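Local structure of ABC transporter, substrate binding protein (Aeropyrum pernix, 3EAF) at residues A[96-102]-A[115-119]. The protein probably binds a small-molecule substrate, as the extracellular solute receptor of an ABC importer, and carries a magnesium ion. Sequence-based numbering, arbitrary orientation.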
ATOM      1  N   ASP A  96      -8.944 -15.481  10.206  1.00 15.82           N
ATOM      2  CA  ASP A  96      -9.853 -15.242  11.323  1.00 16.40           C
ATOM      3  C   ASP A  96     -10.066 -16.545  12.098  1.00 15.93           C
ATOM      4  O   ASP A  96      -9.901 -16.584  13.313  1.00 15.50           O
ATOM      5  CB  ASP A  96     -11.189 -14.667  10.829  1.00 16.75           C
ATOM      6  CG  ASP A  96     -12.222 -14.546  11.940  1.00 18.93           C
ATOM      7  OD1 ASP A  96     -11.905 -13.963  13.003  1.00 20.91           O
ATOM      8  OD2 ASP A  96     -13.359 -15.028  11.750  1.00 21.36           O
ATOM      9  N   THR A  97     -10.415 -17.607  11.372  1.00 15.87           N
ATOM     10  CA  THR A  97     -10.538 -18.954  11.936  1.00 15.94           C
ATOM     11  C   THR A  97      -9.276 -19.355  12.711  1.00 15.80           C
ATOM     12  O   THR A  97      -9.358 -19.789  13.864  1.00 15.71           O
ATOM     13  CB  THR A  97     -10.832 -19.978  10.818  1.00 15.98           C
ATOM     14  OG1 THR A  97     -12.050 -19.615  10.155  1.00 16.54           O
ATOM     15  CG2 THR A  97     -10.968 -21.385  11.375  1.00 17.01           C
ATOM     16  N   ASP A  98      -8.118 -19.165  12.079  1.00 15.57           N
ATOM     17  CA  ASP A  98      -6.826 -19.557  12.639  1.00 15.44           C
ATOM     18  C   ASP A  98      -6.237 -18.569  13.649  1.00 15.34           C
ATOM     19  O   ASP A  98      -5.229 -18.870  14.297  1.00 15.00           O
ATOM     20  CB  ASP A  98      -5.827 -19.808  11.515  1.00 15.29           C
ATOM     21  CG  ASP A  98      -6.240 -20.955  10.622  1.00 16.11           C
ATOM     22  OD1 ASP A  98      -6.948 -21.863  11.116  1.00 16.12           O
ATOM     23  OD2 ASP A  98      -5.856 -20.947   9.433  1.00 15.14           O
ATOM     24  N   LYS A  99      -6.861 -17.398  13.764  1.00 15.40           N
ATOM     25  CA  LYS A  99      -6.445 -16.351  14.706  1.00 15.41           C
ATOM     26  C   LYS A  99      -5.023 -15.851  14.465  1.00 14.90           C
ATOM     27  O   LYS A  99      -4.228 -15.723  15.403  1.00 15.07           O
ATOM     28  CB  LYS A  99      -6.620 -16.807  16.163  1.00 15.72           C
ATOM     29  CG  LYS A  99      -8.033 -17.222  16.527  1.00 16.89           C
ATOM     30  CD  LYS A  99      -8.240 -17.105  18.035  1.00 20.43           C
ATOM     31  CE  LYS A  99      -9.187 -18.166  18.576  1.00 21.86           C
ATOM     32  NZ  LYS A  99     -10.552 -18.053  18.007  1.00 24.04           N
ATOM     33  N   ILE A 100      -4.711 -15.574  13.201  1.00 14.41           N
ATOM     34  CA  ILE A 100      -3.395 -15.068  12.801  1.00 13.71           C
ATOM     35  C   ILE A 100      -3.535 -13.609  12.359  1.00 13.49           C
ATOM     36  O   ILE A 100      -4.277 -13.311  11.411  1.00 13.41           O
ATOM     37  CB  ILE A 100      -2.783 -15.931  11.656  1.00 13.91           C
ATOM     38  CG1 ILE A 100      -2.552 -17.375  12.135  1.00 14.04           C
ATOM     39  CG2 ILE A 100      -1.481 -15.305  11.116  1.00 13.79           C
ATOM     40  CD1 ILE A 100      -2.031 -18.341  11.056  1.00 13.69           C
ATOM     41  N   THR A 101      -2.853 -12.701  13.062  1.00 12.92           N
ATOM     42  CA  THR A 101      -2.862 -11.272  12.707  1.00 12.14           C
ATOM     43  C   THR A 101      -2.176 -11.077  11.349  1.00 11.74           C
ATOM     44  O   THR A 101      -1.039 -11.515  11.147  1.00 11.78           O
ATOM     45  CB  THR A 101      -2.193 -10.394  13.799  1.00 12.54           C
ATOM     46  OG1 THR A 101      -3.056 -10.302  14.937  1.00 11.81           O
ATOM     47  CG2 THR A 101      -1.922  -8.977  13.284  1.00 12.25           C
ATOM     48  N   TYR A 102      -2.875 -10.424  10.425  1.00 10.67           N
ATOM     49  CA  TYR A 102      -2.413 -10.337   9.042  1.00  9.76           C
ATOM     50  C   TYR A 102      -2.287  -8.878   8.629  1.00  9.36           C
ATOM     51  O   TYR A 102      -3.293  -8.169   8.512  1.00  8.98           O
ATOM     52  CB  TYR A 102      -3.393 -11.076   8.119  1.00  9.81           C
ATOM     53  CG  TYR A 102      -2.767 -11.657   6.867  1.00  9.36           C
ATOM     54  CD1 TYR A 102      -2.475 -13.013   6.788  1.00  9.58           C
ATOM     55  CD2 TYR A 102      -2.478 -10.856   5.767  1.00  9.10           C
ATOM     56  CE1 TYR A 102      -1.901 -13.562   5.651  1.00  9.72           C
ATOM     57  CE2 TYR A 102      -1.896 -11.399   4.613  1.00  9.94           C
ATOM     58  CZ  TYR A 102      -1.617 -12.754   4.570  1.00 10.18           C
ATOM     59  OH  TYR A 102      -1.048 -13.310   3.451  1.00 10.91           O
ATOM     60  N   PRO A 115     -11.831  -9.595  10.770  1.00 12.11           N
ATOM     61  CA  PRO A 115     -11.328  -9.288  12.115  1.00 12.20           C
ATOM     62  C   PRO A 115      -9.805  -9.313  12.304  1.00 11.63           C
ATOM     63  O   PRO A 115      -9.307  -8.619  13.171  1.00 12.03           O
ATOM     64  CB  PRO A 115     -11.998 -10.354  12.997  1.00 12.12           C
ATOM     65  CG  PRO A 115     -13.223 -10.773  12.209  1.00 12.80           C
ATOM     66  CD  PRO A 115     -12.739 -10.757  10.783  1.00 12.15           C
ATOM     67  N   PHE A 116      -9.075 -10.099  11.519  1.00 11.52           N
ATOM     68  CA  PHE A 116      -7.630 -10.229  11.741  1.00 11.31           C
ATOM     69  C   PHE A 116      -6.760  -9.508  10.714  1.00 11.18           C
ATOM     70  O   PHE A 116      -5.533  -9.602  10.774  1.00 11.07           O
ATOM     71  CB  PHE A 116      -7.222 -11.706  11.893  1.00 11.25           C
ATOM     72  CG  PHE A 116      -7.494 -12.258  13.263  1.00 11.28           C
ATOM     73  CD1 PHE A 116      -6.473 -12.331  14.213  1.00 11.60           C
ATOM     74  CD2 PHE A 116      -8.781 -12.665  13.626  1.00 11.64           C
ATOM     75  CE1 PHE A 116      -6.724 -12.829  15.498  1.00 11.60           C
ATOM     76  CE2 PHE A 116      -9.042 -13.170  14.907  1.00 12.23           C
ATOM     77  CZ  PHE A 116      -8.007 -13.246  15.846  1.00 11.08           C
ATOM     78  N   ASN A 117      -7.395  -8.767   9.799  1.00 10.83           N
ATOM     79  CA  ASN A 117      -6.666  -8.016   8.777  1.00 10.43           C
ATOM     80  C   ASN A 117      -6.496  -6.535   9.113  1.00 10.24           C
ATOM     81  O   ASN A 117      -7.463  -5.849   9.467  1.00 10.67           O
ATOM     82  CB  ASN A 117      -7.319  -8.187   7.403  1.00 10.20           C
ATOM     83  CG  ASN A 117      -7.184  -9.607   6.866  1.00 10.08           C
ATOM     84  OD1 ASN A 117      -6.229  -9.933   6.150  1.00 10.86           O
ATOM     85  ND2 ASN A 117      -8.121 -10.460   7.230  1.00  6.99           N
ATOM     86  N   PHE A 118      -5.254  -6.061   9.004  1.00  9.81           N
ATOM     87  CA  PHE A 118      -4.896  -4.675   9.309  1.00  9.34           C
ATOM     88  C   PHE A 118      -3.897  -4.173   8.266  1.00  8.99           C
ATOM     89  O   PHE A 118      -3.156  -4.954   7.673  1.00  8.78           O
ATOM     90  CB  PHE A 118      -4.243  -4.564  10.696  1.00  9.17           C
ATOM     91  CG  PHE A 118      -5.128  -4.983  11.839  1.00  9.68           C
ATOM     92  CD1 PHE A 118      -5.873  -4.038  12.543  1.00  9.46           C
ATOM     93  CD2 PHE A 118      -5.188  -6.318  12.243  1.00  9.46           C
ATOM     94  CE1 PHE A 118      -6.687  -4.418  13.612  1.00  9.98           C
ATOM     95  CE2 PHE A 118      -5.994  -6.710  13.315  1.00  9.08           C
ATOM     96  CZ  PHE A 118      -6.740  -5.759  14.007  1.00  7.94           C
ATOM     97  N   TYR A 119      -3.887  -2.867   8.041  1.00  8.66           N
ATOM     98  CA  TYR A 119      -2.811  -2.222   7.284  1.00  8.42           C
ATOM     99  C   TYR A 119      -2.749  -0.762   7.708  1.00  8.33           C
ATOM    100  O   TYR A 119      -3.788  -0.165   7.977  1.00  8.04           O
ATOM    101  CB  TYR A 119      -2.983  -2.381   5.759  1.00  8.17           C
ATOM    102  CG  TYR A 119      -4.389  -2.161   5.231  1.00  8.55           C
ATOM    103  CD1 TYR A 119      -4.853  -0.874   4.937  1.00  8.17           C
ATOM    104  CD2 TYR A 119      -5.248  -3.240   4.999  1.00  8.62           C
ATOM    105  CE1 TYR A 119      -6.144  -0.660   4.462  1.00  8.28           C
ATOM    106  CE2 TYR A 119      -6.545  -3.033   4.512  1.00  8.67           C
ATOM    107  CZ  TYR A 119      -6.983  -1.743   4.247  1.00  8.74           C
ATOM    108  OH  TYR A 119      -8.255  -1.536   3.757  1.00  8.57           O
TER
HETATM  109  O   HOH W   1      -4.531  -7.474   5.893  1.00 10.82           O
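Tyr102 and Asn117 form a parallel beta bridge, in which Tyr102 supplies both backbone bonds: its N donates to Phe116 O (2.8 Å, N-H...O 161°) and its O accepts from Phe118 N at 2.9 Å. This pairing adds 117-118 as an outermost strand to one of the two sheets of a periplasmic-binding-protein fold, beside strand 101-104. A water lies within hydrogen-bonding distance (3.0 Å) of both Tyr102 O and Asn117 OD1, and Asn117 CA brings a CH...O contact to Tyr102 O. The Asn117 amide and the Tyr102 ring lie side by side on one sheet face, their planes 42° apart, with Asn117 OD1 3.6 Å from Tyr102 CB. Beyond the bridge, Phe116 turns back to the end of helix 85-98, which Lys99 terminates in a Schellman motif. With CG anti to its own carbonyl carbon (chi1 -80°), Phe116 receives Lys99 CA over one face, a CH-pi contact 3.8 Å from the ring centroid. Thr101 OG1 hydrogen-bonds to Gly317 O, while Phe118 packs edge-to-face on the magnesium ligand Tyr341, tying the strand pair to the metal region. On the helix side, Asp96 OD1 reaches the edge of the Phe116 ring, 3.4 Å from Phe116 CD2, and also touches Pro115 CG.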